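Local coordinates for protein ULam111 (Flavobacterium sp., PDB 5WUT) that probably cleaves the beta-1,3-glucosidic bonds of laminarin by hydrolysis, as a laminarinase of glycoside hydrolase family 16, at residues T134-H142 / T190-Q198; N147-I156 / V176-F184. All coordinates share one frame; numbering follows the deposited sequence.

From the N terminus the chain first supplies strand 131-137, with the turn at its end (134-142), and then the neighbouring antiparallel strand 148-152. It next passes through strands 161-167 and 172-176 before turning into 179-184. Here contact 2 (147-156 with 176-184) closes the inner loop of 19 residues and lays an outlying strand of each jelly-roll sheet against the other. The chain then runs into the 190-198 loop, which returns to the end of strand 131-137 in contact 1 and closes an outer loop of 47 residues around contact 2. The first segments of both contacts are joined directly, by L136 N to N147 O and by S135 OG to T148 OG1.

Contact 1. Residues T134-H142 / T190-Q198; sequences TSLHTTASH and TEAIWPYDQ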
# COMPACT_ATOMS: atom_id res chain seq x y z
N THR A 134 -9.80 -6.08 -4.18
CA THR A 134 -9.34 -7.41 -3.78
C THR A 134 -10.51 -8.07 -3.07
O THR A 134 -11.09 -7.47 -2.17
CB THR A 134 -8.12 -7.35 -2.85
OG1 THR A 134 -8.42 -6.50 -1.74
CG2 THR A 134 -6.92 -6.80 -3.59
N SER A 135 -10.87 -9.28 -3.50
CA SER A 135 -12.14 -9.89 -3.10
C SER A 135 -12.10 -11.40 -3.02
O SER A 135 -11.23 -12.05 -3.61
CB SER A 135 -13.27 -9.51 -4.07
OG SER A 135 -13.20 -8.16 -4.49
N LEU A 136 -13.10 -11.93 -2.33
CA LEU A 136 -13.40 -13.37 -2.29
C LEU A 136 -14.85 -13.58 -2.70
O LEU A 136 -15.70 -12.76 -2.37
CB LEU A 136 -13.20 -13.96 -0.89
CG LEU A 136 -11.79 -14.04 -0.29
CD1 LEU A 136 -10.74 -14.57 -1.25
CD2 LEU A 136 -11.41 -12.70 0.26
N HIS A 137 -15.12 -14.67 -3.41
CA HIS A 137 -16.49 -15.11 -3.67
C HIS A 137 -16.63 -16.54 -3.19
O HIS A 137 -15.77 -17.39 -3.47
CB HIS A 137 -16.83 -15.03 -5.16
CG HIS A 137 -16.75 -13.65 -5.70
ND1 HIS A 137 -17.86 -12.85 -5.88
CD2 HIS A 137 -15.68 -12.90 -6.08
CE1 HIS A 137 -17.48 -11.68 -6.36
NE2 HIS A 137 -16.16 -11.68 -6.48
N THR A 138 -17.68 -16.78 -2.42
CA THR A 138 -17.95 -18.08 -1.80
C THR A 138 -19.46 -18.28 -1.74
O THR A 138 -20.21 -17.36 -2.03
CB THR A 138 -17.39 -18.15 -0.37
OG1 THR A 138 -18.09 -17.19 0.43
CG2 THR A 138 -15.92 -17.81 -0.33
N THR A 139 -19.90 -19.45 -1.28
CA THR A 139 -21.34 -19.62 -1.05
C THR A 139 -21.86 -18.59 -0.04
O THR A 139 -22.94 -18.01 -0.22
CB THR A 139 -21.65 -21.04 -0.57
OG1 THR A 139 -21.56 -21.92 -1.69
CG2 THR A 139 -23.06 -21.12 0.01
N ALA A 140 -21.07 -18.33 1.00
CA ALA A 140 -21.47 -17.37 2.02
C ALA A 140 -21.63 -15.93 1.49
O ALA A 140 -22.52 -15.20 1.94
CB ALA A 140 -20.46 -17.39 3.19
N SER A 141 -20.78 -15.52 0.55
CA SER A 141 -20.89 -14.20 -0.06
C SER A 141 -20.28 -14.20 -1.46
O SER A 141 -19.10 -14.47 -1.63
CB SER A 141 -20.21 -13.12 0.81
OG SER A 141 -20.61 -11.83 0.37
N HIS A 142 -21.09 -13.90 -2.46
CA HIS A 142 -20.66 -13.96 -3.86
C HIS A 142 -21.41 -12.95 -4.71
O HIS A 142 -22.50 -12.53 -4.37
CB HIS A 142 -20.88 -15.36 -4.43
CG HIS A 142 -22.27 -15.88 -4.22
ND1 HIS A 142 -22.62 -16.60 -3.10
CD2 HIS A 142 -23.39 -15.76 -4.96
CE1 HIS A 142 -23.90 -16.93 -3.17
NE2 HIS A 142 -24.39 -16.43 -4.29
N THR A 190 -16.40 -23.09 7.75
CA THR A 190 -17.16 -24.08 7.00
C THR A 190 -16.76 -23.97 5.53
O THR A 190 -16.13 -22.99 5.13
CB THR A 190 -18.66 -23.83 7.13
OG1 THR A 190 -18.95 -22.56 6.53
CG2 THR A 190 -19.07 -23.80 8.59
N GLU A 191 -17.14 -24.95 4.71
CA GLU A 191 -16.85 -24.87 3.28
C GLU A 191 -17.59 -23.69 2.63
O GLU A 191 -17.08 -23.08 1.68
CB GLU A 191 -17.21 -26.18 2.56
CG GLU A 191 -16.77 -26.18 1.09
CD GLU A 191 -16.95 -27.52 0.38
OE1 GLU A 191 -16.54 -28.56 0.96
OE2 GLU A 191 -17.49 -27.53 -0.76
N ALA A 192 -18.76 -23.34 3.16
CA ALA A 192 -19.54 -22.23 2.61
C ALA A 192 -18.80 -20.92 2.79
O ALA A 192 -18.84 -20.05 1.92
CB ALA A 192 -20.92 -22.17 3.27
N ILE A 193 -18.13 -20.78 3.93
CA ILE A 193 -17.38 -19.57 4.25
C ILE A 193 -15.95 -19.64 3.72
O ILE A 193 -15.38 -18.64 3.27
CB ILE A 193 -17.38 -19.35 5.78
CG1 ILE A 193 -18.78 -18.98 6.23
CG2 ILE A 193 -16.38 -18.28 6.20
CD1 ILE A 193 -18.97 -19.01 7.72
N TRP A 194 -15.40 -20.85 3.73
CA TRP A 194 -13.98 -21.04 3.44
C TRP A 194 -13.74 -22.27 2.58
O TRP A 194 -13.38 -23.34 3.09
CB TRP A 194 -13.19 -21.16 4.75
CG TRP A 194 -11.69 -21.21 4.62
CD1 TRP A 194 -10.91 -22.33 4.57
CD2 TRP A 194 -10.79 -20.09 4.56
NE1 TRP A 194 -9.58 -21.98 4.48
CE2 TRP A 194 -9.48 -20.61 4.47
CE3 TRP A 194 -10.96 -18.71 4.57
CZ2 TRP A 194 -8.35 -19.79 4.39
CZ3 TRP A 194 -9.84 -17.89 4.49
CH2 TRP A 194 -8.55 -18.45 4.40
N PRO A 195 -13.96 -22.13 1.27
CA PRO A 195 -13.65 -23.21 0.33
C PRO A 195 -12.17 -23.21 -0.06
O PRO A 195 -11.85 -23.71 -1.14
CB PRO A 195 -14.51 -22.86 -0.89
CG PRO A 195 -14.56 -21.34 -0.85
CD PRO A 195 -14.67 -21.01 0.61
N TYR A 196 -11.30 -22.66 0.78
CA TYR A 196 -9.93 -22.40 0.36
C TYR A 196 -8.89 -23.41 0.86
O TYR A 196 -7.70 -23.10 0.86
CB TYR A 196 -9.53 -20.97 0.78
CG TYR A 196 -10.45 -19.95 0.13
CD1 TYR A 196 -10.41 -19.74 -1.24
CD2 TYR A 196 -11.37 -19.23 0.88
CE1 TYR A 196 -11.25 -18.84 -1.86
CE2 TYR A 196 -12.23 -18.31 0.26
CZ TYR A 196 -12.16 -18.12 -1.11
OH TYR A 196 -13.00 -17.23 -1.74
N ASP A 197 -9.34 -24.59 1.29
CA ASP A 197 -8.42 -25.67 1.64
C ASP A 197 -8.43 -26.74 0.55
O ASP A 197 -8.69 -27.92 0.79
CB ASP A 197 -8.79 -26.27 3.00
CG ASP A 197 -8.73 -25.25 4.13
OD1 ASP A 197 -7.82 -24.40 4.12
OD2 ASP A 197 -9.59 -25.33 5.03
N GLN A 198 -8.15 -26.28 -0.67
CA GLN A 198 -8.06 -27.14 -1.84
C GLN A 198 -7.16 -26.43 -2.84
O GLN A 198 -6.89 -25.23 -2.70
CB GLN A 198 -9.43 -27.41 -2.45
CG GLN A 198 -10.10 -26.14 -2.96
CD GLN A 198 -11.27 -26.40 -3.89
OE1 GLN A 198 -11.30 -27.39 -4.63
NE2 GLN A 198 -12.25 -25.51 -3.84
O HOH W 1 -16.89 -16.33 2.59
O HOH W 2 -18.07 -21.76 -0.77
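T138 (chi1 64°) sets CG2 anti to the carbonyl carbon, beside the backbone N, which places the methyl against P195 and Y196, while Y196, its CG anti to the carbonyl carbon (chi1 -60°), brings its ring to meet the methyl. T138 CG2 packs 3.6 Å from P195 CD and crosses the tyrosine at about a right angle. L136 comes obliquely at the phenol end of the same ring, its CD1 3.8 Å from Y196 CZ. The tyrosine hydroxyl is anchored by E118 O on the adjacent strand 118-123. In this way the 190-198 loop, which leads from strand 179-184 to strand 200-208 and so from one sheet of the jelly roll to the other, is fastened to the end of strand 131-137. Beyond the strand, T138 OG1 accepts from S141 N, an ST motif that shapes the turn. The turn presents A140 N to A192 O at 3.0 Å, the donor lying well above the carbonyl plane. Water 1 makes a second bridge, 2.6 Å from T138 OG1 and donating to I193 O at 2.8 Å. On the outer side, A140 CB rests 3.8 Å from I193 CG1.

Contact 2. Residues N147-I156 / V176-F184; sequences NTKRTRIDTI and VDNILVYTF
Y182, N147 and V181 have the three largest shares of the buried surface, and no direct hydrogen bond crosses the interface. The Y182 side chain reaches over to strand 148-152 because CG stands anti to the backbone N (chi1 175°). Its hydroxyl ends beside the backbone of N147, with Y182 OH 3.1 Å from N147 C, while T148 O lies over one face of the ring and K149 CB packs obliquely 3.7 Å from Y182 CG. Water 3 sits in the ring plane at the hydroxyl edge, 2.6 Å from Y182 OH, and donates to N147 OD1, so the phenol and the amide are linked through solvent. Replacing Y182 by an alanine would probably deprive water 3 of its hydroxyl partner and leave a gap beside K149 CB and the backbone of N147.

N147 also meets F184. Its CB lies over one face of the phenyl ring, and the amide crosses obliquely with the planes 46° apart, OD1 approaching F184 CE1 to 3.3 Å. Further along, V181 crosses T151 at about a right angle, its CB 3.6 Å from T151 OG1. Water 4 ties the polar groups here together, accepting from K149 NZ at 2.8 Å, donating to V181 O and bonding T151 OG1. At the far end I153 CD1 packs 3.5 Å from V176 CG1.

V181 and Y182 both lie opposite F174 in a classic beta bulge, which lets two consecutive side chains point toward strand 148-152. The second subunit adds backbone hydrogen bonds to R152 and L180. The two strand segments run antiparallel (163°) with their axes 7.5 Å apart. Outlying strands of two facing sheets, packed through side chains without backbone bonds between them, are what a beta-sandwich has, here the jelly roll of family 16.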
# COMPACT_ATOMS: atom_id res chain seq x y z
N ASN A 147 -17.03 -9.56 1.10
CA ASN A 147 -15.61 -9.81 1.40
C ASN A 147 -14.76 -9.22 0.29
O ASN A 147 -14.27 -9.90 -0.63
CB ASN A 147 -15.35 -11.31 1.62
CG ASN A 147 -16.10 -11.84 2.82
OD1 ASN A 147 -16.05 -11.25 3.91
ND2 ASN A 147 -16.83 -12.92 2.63
N THR A 148 -14.62 -7.90 0.38
CA THR A 148 -13.97 -7.13 -0.65
C THR A 148 -13.40 -5.86 -0.03
O THR A 148 -13.83 -5.41 1.04
CB THR A 148 -14.95 -6.78 -1.81
OG1 THR A 148 -14.23 -6.18 -2.88
CG2 THR A 148 -16.08 -5.84 -1.36
N LYS A 149 -12.40 -5.31 -0.69
CA LYS A 149 -11.80 -4.06 -0.27
C LYS A 149 -11.44 -3.24 -1.49
O LYS A 149 -10.84 -3.76 -2.42
CB LYS A 149 -10.55 -4.31 0.58
CG LYS A 149 -9.84 -3.04 1.05
CD LYS A 149 -10.56 -2.41 2.22
CE LYS A 149 -9.63 -1.45 2.97
NZ LYS A 149 -9.47 -0.16 2.23
N ARG A 150 -11.82 -1.97 -1.49
CA ARG A 150 -11.42 -1.03 -2.51
C ARG A 150 -10.22 -0.22 -1.99
O ARG A 150 -10.29 0.40 -0.93
CB ARG A 150 -12.58 -0.09 -2.86
CG ARG A 150 -12.29 0.99 -3.89
CD ARG A 150 -13.36 2.07 -3.79
NE ARG A 150 -14.70 1.49 -3.81
CZ ARG A 150 -15.44 1.31 -4.90
NH1 ARG A 150 -14.98 1.67 -6.09
NH2 ARG A 150 -16.65 0.76 -4.80
N THR A 151 -9.13 -0.25 -2.74
CA THR A 151 -7.91 0.44 -2.34
C THR A 151 -7.56 1.53 -3.32
O THR A 151 -7.44 1.30 -4.52
CB THR A 151 -6.73 -0.54 -2.22
OG1 THR A 151 -7.05 -1.56 -1.27
CG2 THR A 151 -5.47 0.18 -1.75
N ARG A 152 -7.42 2.74 -2.81
CA ARG A 152 -7.03 3.87 -3.63
C ARG A 152 -5.53 3.93 -3.87
O ARG A 152 -4.74 3.91 -2.92
CB ARG A 152 -7.49 5.18 -3.00
CG ARG A 152 -6.97 6.38 -3.75
CD ARG A 152 -7.47 7.69 -3.17
NE ARG A 152 -6.68 8.81 -3.66
CZ ARG A 152 -6.76 10.04 -3.18
NH1 ARG A 152 -7.60 10.31 -2.19
NH2 ARG A 152 -5.99 11.01 -3.68
N ILE A 153 -5.15 4.03 -5.13
CA ILE A 153 -3.75 4.10 -5.53
C ILE A 153 -3.68 5.00 -6.76
O ILE A 153 -3.98 4.56 -7.87
CB ILE A 153 -3.15 2.69 -5.86
CG1 ILE A 153 -3.45 1.69 -4.74
CG2 ILE A 153 -1.67 2.80 -6.17
CD1 ILE A 153 -2.92 0.27 -4.96
N ASP A 154 -3.31 6.27 -6.58
CA ASP A 154 -3.41 7.21 -7.71
C ASP A 154 -2.41 6.94 -8.83
O ASP A 154 -2.57 7.45 -9.94
CB ASP A 154 -3.22 8.64 -7.22
CG ASP A 154 -4.42 9.15 -6.46
OD1 ASP A 154 -5.42 8.40 -6.33
OD2 ASP A 154 -4.37 10.30 -5.99
N THR A 155 -1.38 6.15 -8.54
CA THR A 155 -0.36 5.82 -9.51
C THR A 155 -0.57 4.47 -10.20
O THR A 155 0.29 4.03 -10.95
CB THR A 155 1.04 5.75 -8.85
OG1 THR A 155 0.97 4.85 -7.74
CG2 THR A 155 1.46 7.11 -8.35
N ILE A 156 -1.70 3.81 -9.96
CA ILE A 156 -1.80 2.41 -10.40
C ILE A 156 -1.75 2.24 -11.92
O ILE A 156 -1.29 1.22 -12.42
CB ILE A 156 -3.09 1.73 -9.84
CG1 ILE A 156 -2.94 0.19 -9.82
CG2 ILE A 156 -4.35 2.18 -10.58
CD1 ILE A 156 -1.96 -0.33 -8.77
N VAL A 176 -0.66 -5.10 -2.48
CA VAL A 176 -0.34 -4.38 -3.69
C VAL A 176 0.96 -3.64 -3.45
O VAL A 176 1.09 -2.94 -2.44
CB VAL A 176 -1.47 -3.42 -4.10
CG1 VAL A 176 -1.11 -2.70 -5.40
CG2 VAL A 176 -2.76 -4.20 -4.27
N ASP A 177 1.92 -3.82 -4.35
CA ASP A 177 3.26 -3.25 -4.20
C ASP A 177 3.80 -3.51 -2.80
O ASP A 177 4.40 -2.64 -2.18
CB ASP A 177 3.25 -1.75 -4.52
CG ASP A 177 2.92 -1.47 -5.97
OD1 ASP A 177 3.21 -2.31 -6.84
OD2 ASP A 177 2.38 -0.39 -6.26
N ASN A 178 3.57 -4.74 -2.34
CA ASN A 178 4.09 -5.26 -1.08
C ASN A 178 3.44 -4.63 0.15
O ASN A 178 3.91 -4.85 1.26
CB ASN A 178 5.61 -5.07 -1.01
CG ASN A 178 6.34 -5.80 -2.12
OD1 ASN A 178 6.17 -7.00 -2.28
ND2 ASN A 178 7.15 -5.08 -2.88
N ILE A 179 2.37 -3.87 -0.06
CA ILE A 179 1.60 -3.32 1.07
C ILE A 179 0.35 -4.16 1.35
O ILE A 179 -0.46 -4.40 0.46
CB ILE A 179 1.23 -1.87 0.80
CG1 ILE A 179 2.52 -1.06 0.72
CG2 ILE A 179 0.30 -1.35 1.88
CD1 ILE A 179 2.32 0.38 0.41
N LEU A 180 0.20 -4.64 2.58
CA LEU A 180 -0.99 -5.42 2.94
C LEU A 180 -2.22 -4.52 2.91
O LEU A 180 -2.31 -3.57 3.70
CB LEU A 180 -0.83 -6.05 4.31
CG LEU A 180 -2.03 -6.85 4.83
CD1 LEU A 180 -2.28 -8.03 3.94
CD2 LEU A 180 -1.75 -7.30 6.26
N VAL A 181 -3.14 -4.80 1.99
CA VAL A 181 -4.31 -3.93 1.82
C VAL A 181 -5.61 -4.53 2.34
O VAL A 181 -6.58 -3.79 2.56
CB VAL A 181 -4.51 -3.52 0.35
CG1 VAL A 181 -3.31 -2.74 -0.13
CG2 VAL A 181 -4.76 -4.75 -0.54
N TYR A 182 -5.65 -5.84 2.52
CA TYR A 182 -6.90 -6.52 2.89
C TYR A 182 -6.59 -7.91 3.45
O TYR A 182 -5.72 -8.62 2.94
CB TYR A 182 -7.84 -6.64 1.67
CG TYR A 182 -9.11 -7.43 1.91
CD1 TYR A 182 -9.97 -7.12 2.96
CD2 TYR A 182 -9.47 -8.45 1.04
CE1 TYR A 182 -11.13 -7.86 3.18
CE2 TYR A 182 -10.64 -9.18 1.24
CZ TYR A 182 -11.46 -8.87 2.31
OH TYR A 182 -12.60 -9.63 2.51
N THR A 183 -7.32 -8.28 4.50
CA THR A 183 -7.17 -9.60 5.11
C THR A 183 -8.54 -10.23 5.32
O THR A 183 -9.46 -9.59 5.83
CB THR A 183 -6.44 -9.53 6.46
OG1 THR A 183 -5.11 -9.04 6.27
CG2 THR A 183 -6.40 -10.90 7.11
N PHE A 184 -8.69 -11.49 4.91
CA PHE A 184 -9.90 -12.25 5.18
C PHE A 184 -9.49 -13.42 6.06
O PHE A 184 -8.65 -14.24 5.68
CB PHE A 184 -10.57 -12.72 3.88
CG PHE A 184 -11.84 -13.52 4.09
CD1 PHE A 184 -12.92 -12.97 4.74
CD2 PHE A 184 -11.94 -14.81 3.57
CE1 PHE A 184 -14.09 -13.70 4.92
CE2 PHE A 184 -13.11 -15.55 3.74
CZ PHE A 184 -14.19 -14.99 4.42
O HOH W 3 -14.13 -9.27 4.64
O HOH W 4 -6.97 -0.94 1.35